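Local coordinates for protein Bacint_00347 (Bacteroides intestinalis DSM 17393, PDB 5MUM) that is a beta-propeller glycoside hydrolase, probably a rhamnosidase that cleaves rhamnose-containing glycans in a gut bacterium, at residues A[59-64]-A[403-408]; A[68-73]-A[106-111]. All coordinates share one frame; numbering follows the deposited sequence.

Interaction 1: A[59-64]-A[403-408]; sequences ISYYDG and HLFVQH
Strands 59-62 and 403-407 run nearly parallel, 17° apart, and their axes come no closer than 10.0 Å, so I59 and F405 meet through side chains bridging two separate blades of the propeller. F405 does most of the work. Its CG is anti to the backbone N (chi1 -173°), which carries the ring straight across the gap between the strands. I59 reaches back with an extended chain that crosses the phenyl side chain at about a right angle, setting CD1 3.7 Å from F405 CE2 and CG1 3.8 Å from the same atom. Y61 takes part through its CB, which sits in the plane of the phenyl ring at its edge, 3.7 Å from F405 CZ; the phenol itself swings away from the contact. Between I59 and Y61 in the strand, S60 O comes within 3.5 Å of F405 CE2. That carbonyl is hydrogen-bonded to R46, which also makes a cation-pi contact with the F405 ring. Replacing F405 by an alanine would probably open a gap between the two strands, costing I59 this apolar neighbour and R46 the ring it packs on. Apart from the S60 carbonyl, the join is apolar and buries 147 Å², both sides summed, while R46 ties that carbonyl and the ring into one cluster.

Interaction 2: A[68-73]-A[106-111]; sequences LVLGKR and GYLHLS
Face-to-face packing of neighbouring blades in a beta-propeller brings L68, L70, L108 and L110 together. Strand 68-73 belongs to the four-stranded antiparallel sheet that includes 56-62 and 81-85, and strand 108-111 is the central strand of the three-stranded sheet 98-102, 108-112, 121-123. The two strands run roughly antiparallel, at 157°, with their axes 10.7 Å apart at the closest; that is the spacing of layered sheets, too wide for backbone pairing. As usual in an extended strand, every second side chain points into the space between the sheets, L68 and L70 from one side and L108 and L110 from the other, and the interface is wholly aliphatic.

L70 and L110 carry the largest share. Their side chains slide past each other in opposite directions, and the CD2 methyl of L70 lodges against the whole isobutyl end of L110: it lies 4.0 Å from CD1 and 4.1 Å from CD2 of that residue, with L110 CG at a similar distance. The CG of L70 stands anti to its carbonyl carbon (chi1 -57°), and from there its two methyls divide the work, CD2 going to L110 while CD1 faces L108 CD2 at 4.3 Å. I98 and M100 of strand 98-102 pack on L110, and L132 closes on L70 from a loop, so the leucines are part of a broader hydrophobic layer between the two blades. The remaining leucine contact is looser and lies toward the start of strand 68-73, where the CD2 methyl of L68 approaches CD1 of L110 at 4.4 Å.

Interactions 1 and 2 lie about 13 Å apart, centre to centre, on the same side of the chain's centre, and they share one blade. Strands 56-62 and 67-74 are consecutive in the chain and adjacent in its antiparallel sheet, joined by probable backbone hydrogen bonds such as Y61 O to V69 N. Interaction 1 couples this blade to the sheet formed by 403-407, 423-429 and 27-34, which unites the two ends of the chain; interaction 2 couples it to the blade that follows in sequence. The first contact spans 338 intervening residues and encloses the second, which spans 32. Together they join this blade to both its neighbours; interaction 1 borders the blade in which N- and C-terminal strands pair, as is usual where propellers close.

Interaction 1: A[59-64]-A[403-408]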
loop_
_atom_site.group_PDB
_atom_site.type_symbol
_atom_site.label_atom_id
_atom_site.label_comp_id
_atom_site.label_asym_id
_atom_site.label_seq_id
_atom_site.Cartn_x
_atom_site.Cartn_y
_atom_site.Cartn_z
ATOM N N ILE A 59 -4.533 -14.544 -2.885
ATOM C CA ILE A 59 -3.991 -13.617 -3.863
ATOM C C ILE A 59 -5.109 -13.140 -4.751
ATOM O O ILE A 59 -6.111 -13.813 -4.925
ATOM C CB ILE A 59 -2.882 -14.284 -4.673
ATOM C CG1 ILE A 59 -2.031 -13.230 -5.383
ATOM C CG2 ILE A 59 -3.430 -15.325 -5.635
ATOM C CD1 ILE A 59 -0.844 -13.808 -6.109
ATOM N N SER A 60 -4.922 -11.972 -5.342
ATOM C CA SER A 60 -5.838 -11.491 -6.322
ATOM C C SER A 60 -5.081 -10.715 -7.389
ATOM O O SER A 60 -4.070 -10.069 -7.111
ATOM C CB SER A 60 -6.931 -10.623 -5.673
ATOM O OG SER A 60 -6.337 -9.477 -4.998
ATOM N N TYR A 61 -5.583 -10.793 -8.605
ATOM C CA TYR A 61 -4.987 -10.063 -9.729
ATOM C C TYR A 61 -5.947 -10.128 -10.903
ATOM O O TYR A 61 -6.897 -10.922 -10.913
ATOM C CB TYR A 61 -3.630 -10.663 -10.116
ATOM C CG TYR A 61 -3.678 -12.109 -10.508
ATOM C CD1 TYR A 61 -3.587 -13.110 -9.553
ATOM C CD2 TYR A 61 -3.798 -12.485 -11.845
ATOM C CE1 TYR A 61 -3.634 -14.451 -9.926
ATOM C CE2 TYR A 61 -3.846 -13.816 -12.212
ATOM C CZ TYR A 61 -3.761 -14.795 -11.237
ATOM O OH TYR A 61 -3.805 -16.138 -11.616
ATOM N N TYR A 62 -5.709 -9.276 -11.889
ATOM C CA TYR A 62 -6.428 -9.363 -13.143
ATOM C C TYR A 62 -5.689 -10.269 -14.096
ATOM O O TYR A 62 -4.483 -10.151 -14.236
ATOM C CB TYR A 62 -6.546 -8.025 -13.776
ATOM C CG TYR A 62 -7.376 -7.047 -13.013
ATOM C CD1 TYR A 62 -8.756 -7.197 -12.928
ATOM C CD2 TYR A 62 -6.798 -5.903 -12.477
ATOM C CE1 TYR A 62 -9.521 -6.247 -12.294
ATOM C CE2 TYR A 62 -7.555 -4.963 -11.840
ATOM C CZ TYR A 62 -8.903 -5.125 -11.739
ATOM O OH TYR A 62 -9.654 -4.173 -11.087
ATOM N N ASP A 63 -6.414 -11.205 -14.720
ATOM C CA ASP A 63 -5.796 -12.086 -15.722
ATOM C C ASP A 63 -5.608 -11.349 -17.038
ATOM O O ASP A 63 -6.002 -10.169 -17.156
ATOM C CB ASP A 63 -6.578 -13.401 -15.898
ATOM C CG ASP A 63 -7.918 -13.231 -16.560
ATOM O OD1 ASP A 63 -8.248 -12.166 -17.144
ATOM O OD2 ASP A 63 -8.669 -14.226 -16.472
ATOM N N GLY A 64 -5.057 -12.047 -18.039
ATOM C CA GLY A 64 -4.814 -11.449 -19.360
ATOM C C GLY A 64 -6.016 -10.819 -20.036
ATOM O O GLY A 64 -5.868 -9.929 -20.850
ATOM N N HIS A 403 6.770 -12.181 1.738
ATOM C CA HIS A 403 6.278 -12.628 0.452
ATOM C C HIS A 403 5.784 -11.433 -0.365
ATOM O O HIS A 403 4.957 -10.616 0.109
ATOM C CB HIS A 403 5.128 -13.608 0.588
ATOM C CG HIS A 403 5.515 -14.952 1.119
ATOM N ND1 HIS A 403 4.639 -16.018 1.106
ATOM C CD2 HIS A 403 6.651 -15.410 1.697
ATOM C CE1 HIS A 403 5.221 -17.068 1.662
ATOM N NE2 HIS A 403 6.436 -16.720 2.048
ATOM N N LEU A 404 6.302 -11.341 -1.577
ATOM C CA LEU A 404 5.989 -10.249 -2.497
ATOM C C LEU A 404 5.169 -10.741 -3.653
ATOM O O LEU A 404 5.443 -11.811 -4.220
ATOM C CB LEU A 404 7.290 -9.684 -3.092
ATOM C CG LEU A 404 8.252 -9.076 -2.094
ATOM C CD1 LEU A 404 9.627 -8.848 -2.701
ATOM C CD2 LEU A 404 7.669 -7.765 -1.609
ATOM N N PHE A 405 4.236 -9.913 -4.069
ATOM C CA PHE A 405 3.571 -10.074 -5.337
ATOM C C PHE A 405 4.488 -9.588 -6.432
ATOM O O PHE A 405 4.846 -8.424 -6.451
ATOM C CB PHE A 405 2.270 -9.291 -5.322
ATOM C CG PHE A 405 1.398 -9.515 -6.521
ATOM C CD1 PHE A 405 1.752 -9.029 -7.776
ATOM C CD2 PHE A 405 0.201 -10.213 -6.403
ATOM C CE1 PHE A 405 0.952 -9.251 -8.867
ATOM C CE2 PHE A 405 -0.636 -10.394 -7.498
ATOM C CZ PHE A 405 -0.261 -9.910 -8.728
ATOM N N VAL A 406 4.870 -10.497 -7.344
ATOM C CA VAL A 406 5.837 -10.201 -8.376
ATOM C C VAL A 406 5.271 -10.583 -9.722
ATOM O O VAL A 406 4.809 -11.694 -9.914
ATOM C CB VAL A 406 7.198 -10.901 -8.102
ATOM C CG1 VAL A 406 8.144 -10.712 -9.252
ATOM C CG2 VAL A 406 7.849 -10.322 -6.853
ATOM N N GLN A 407 5.317 -9.649 -10.653
ATOM C CA GLN A 407 4.862 -9.868 -12.000
ATOM C C GLN A 407 5.551 -8.816 -12.852
ATOM O O GLN A 407 5.612 -7.642 -12.471
ATOM C CB GLN A 407 3.340 -9.703 -12.113
ATOM C CG GLN A 407 2.798 -10.032 -13.490
ATOM C CD GLN A 407 1.401 -9.546 -13.758
ATOM O OE1 GLN A 407 0.785 -8.802 -12.968
ATOM N NE2 GLN A 407 0.856 -9.988 -14.872
ATOM N N HIS A 408 6.063 -9.235 -14.003
ATOM C CA HIS A 408 6.625 -8.318 -14.979
ATOM C C HIS A 408 5.468 -7.610 -15.684
ATOM O O HIS A 408 4.649 -8.259 -16.315
ATOM C CB HIS A 408 7.459 -9.118 -15.976
ATOM C CG HIS A 408 8.145 -8.294 -17.015
ATOM N ND1 HIS A 408 7.969 -6.937 -17.141
ATOM C CD2 HIS A 408 9.002 -8.652 -17.989
ATOM C CE1 HIS A 408 8.710 -6.498 -18.141
ATOM N NE2 HIS A 408 9.342 -7.520 -18.674
#

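Interaction 2: A[68-73]-A[106-111]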
loop_
_atom_site.group_PDB
_atom_site.type_symbol
_atom_site.label_atom_id
_atom_site.label_comp_id
_atom_site.label_asym_id
_atom_site.label_seq_id
_atom_site.Cartn_x
_atom_site.Cartn_y
_atom_site.Cartn_z
ATOM N N LEU A 68 -10.941 -10.361 -12.793
ATOM C CA LEU A 68 -10.474 -10.527 -11.430
ATOM C C LEU A 68 -10.396 -11.995 -11.122
ATOM O O LEU A 68 -11.432 -12.689 -11.152
ATOM C CB LEU A 68 -11.436 -9.846 -10.465
ATOM C CG LEU A 68 -11.290 -10.136 -8.965
ATOM C CD1 LEU A 68 -9.940 -9.676 -8.524
ATOM C CD2 LEU A 68 -12.378 -9.389 -8.232
ATOM N N VAL A 69 -9.180 -12.446 -10.826
ATOM C CA VAL A 69 -8.896 -13.792 -10.395
ATOM C C VAL A 69 -8.572 -13.777 -8.913
ATOM O O VAL A 69 -7.859 -12.862 -8.430
ATOM C CB VAL A 69 -7.689 -14.380 -11.168
ATOM C CG1 VAL A 69 -7.295 -15.760 -10.641
ATOM C CG2 VAL A 69 -8.011 -14.432 -12.650
ATOM N N LEU A 70 -9.089 -14.781 -8.207
ATOM C CA LEU A 70 -8.757 -15.042 -6.801
ATOM C C LEU A 70 -8.031 -16.352 -6.719
ATOM O O LEU A 70 -8.369 -17.303 -7.435
ATOM C CB LEU A 70 -9.984 -15.181 -5.940
ATOM C CG LEU A 70 -10.941 -14.009 -5.938
ATOM C CD1 LEU A 70 -12.185 -14.335 -5.161
ATOM C CD2 LEU A 70 -10.195 -12.800 -5.382
ATOM N N GLY A 71 -7.028 -16.403 -5.866
ATOM C CA GLY A 71 -6.316 -17.622 -5.613
ATOM C C GLY A 71 -6.070 -17.864 -4.162
ATOM O O GLY A 71 -6.066 -16.952 -3.358
ATOM N N LYS A 72 -5.841 -19.127 -3.836
ATOM C CA LYS A 72 -5.423 -19.479 -2.512
ATOM C C LYS A 72 -4.519 -20.696 -2.524
ATOM O O LYS A 72 -4.584 -21.513 -3.454
ATOM C CB LYS A 72 -6.624 -19.716 -1.634
ATOM C CG LYS A 72 -7.393 -21.017 -1.816
ATOM C CD LYS A 72 -8.583 -20.972 -0.861
ATOM C CE LYS A 72 -9.014 -22.309 -0.308
ATOM N NZ LYS A 72 -9.608 -22.208 1.068
ATOM N N ARG A 73 -3.678 -20.793 -1.502
ATOM C CA ARG A 73 -2.842 -21.963 -1.307
ATOM C C ARG A 73 -2.641 -22.183 0.170
ATOM O O ARG A 73 -2.855 -21.280 0.985
ATOM C CB ARG A 73 -1.486 -21.808 -1.969
ATOM C CG ARG A 73 -0.653 -20.643 -1.400
ATOM C CD ARG A 73 0.789 -20.798 -1.744
ATOM N NE ARG A 73 1.590 -19.654 -1.301
ATOM C CZ ARG A 73 2.910 -19.634 -1.255
ATOM N NH1 ARG A 73 3.605 -20.714 -1.600
ATOM N NH2 ARG A 73 3.554 -18.528 -0.876
ATOM N N GLY A 106 -12.813 -15.224 8.195
ATOM C CA GLY A 106 -12.264 -15.791 6.974
ATOM C C GLY A 106 -12.947 -15.386 5.692
ATOM O O GLY A 106 -12.605 -15.913 4.643
ATOM N N TYR A 107 -13.943 -14.508 5.752
ATOM C CA TYR A 107 -14.563 -14.006 4.550
ATOM C C TYR A 107 -13.563 -13.088 3.881
ATOM O O TYR A 107 -12.928 -12.248 4.547
ATOM C CB TYR A 107 -15.832 -13.208 4.788
ATOM C CG TYR A 107 -16.981 -14.026 5.262
ATOM C CD1 TYR A 107 -17.130 -14.303 6.614
ATOM C CD2 TYR A 107 -17.895 -14.568 4.371
ATOM C CE1 TYR A 107 -18.191 -15.076 7.087
ATOM C CE2 TYR A 107 -18.973 -15.347 4.830
ATOM C CZ TYR A 107 -19.081 -15.603 6.201
ATOM O OH TYR A 107 -20.105 -16.356 6.706
ATOM N N LEU A 108 -13.455 -13.255 2.573
ATOM C CA LEU A 108 -12.699 -12.341 1.711
ATOM C C LEU A 108 -13.531 -11.098 1.439
ATOM O O LEU A 108 -14.741 -11.193 1.173
ATOM C CB LEU A 108 -12.366 -12.984 0.367
ATOM C CG LEU A 108 -11.303 -14.077 0.335
ATOM C CD1 LEU A 108 -11.789 -15.344 1.036
ATOM C CD2 LEU A 108 -10.925 -14.368 -1.101
ATOM N N HIS A 109 -12.862 -9.955 1.468
ATOM C CA HIS A 109 -13.444 -8.682 1.121
ATOM C C HIS A 109 -12.605 -8.169 -0.025
ATOM O O HIS A 109 -11.385 -8.130 0.066
ATOM C CB HIS A 109 -13.324 -7.733 2.299
ATOM C CG HIS A 109 -14.238 -8.065 3.421
ATOM N ND1 HIS A 109 -14.065 -9.174 4.226
ATOM C CD2 HIS A 109 -15.316 -7.414 3.903
ATOM C CE1 HIS A 109 -15.034 -9.204 5.128
ATOM N NE2 HIS A 109 -15.800 -8.147 4.968
ATOM N N LEU A 110 -13.266 -7.747 -1.073
ATOM C CA LEU A 110 -12.606 -7.367 -2.321
ATOM C C LEU A 110 -13.146 -6.040 -2.724
ATOM O O LEU A 110 -14.348 -5.843 -2.670
ATOM C CB LEU A 110 -12.964 -8.343 -3.441
ATOM C CG LEU A 110 -12.060 -9.520 -3.730
ATOM C CD1 LEU A 110 -10.710 -9.029 -4.177
ATOM C CD2 LEU A 110 -11.976 -10.468 -2.523
ATOM N N SER A 111 -12.264 -5.150 -3.154
ATOM C CA SER A 111 -12.672 -3.899 -3.704
ATOM C C SER A 111 -11.762 -3.577 -4.877
ATOM O O SER A 111 -10.545 -3.781 -4.830
ATOM C CB SER A 111 -12.631 -2.806 -2.654
ATOM O OG SER A 111 -13.297 -1.652 -3.111
#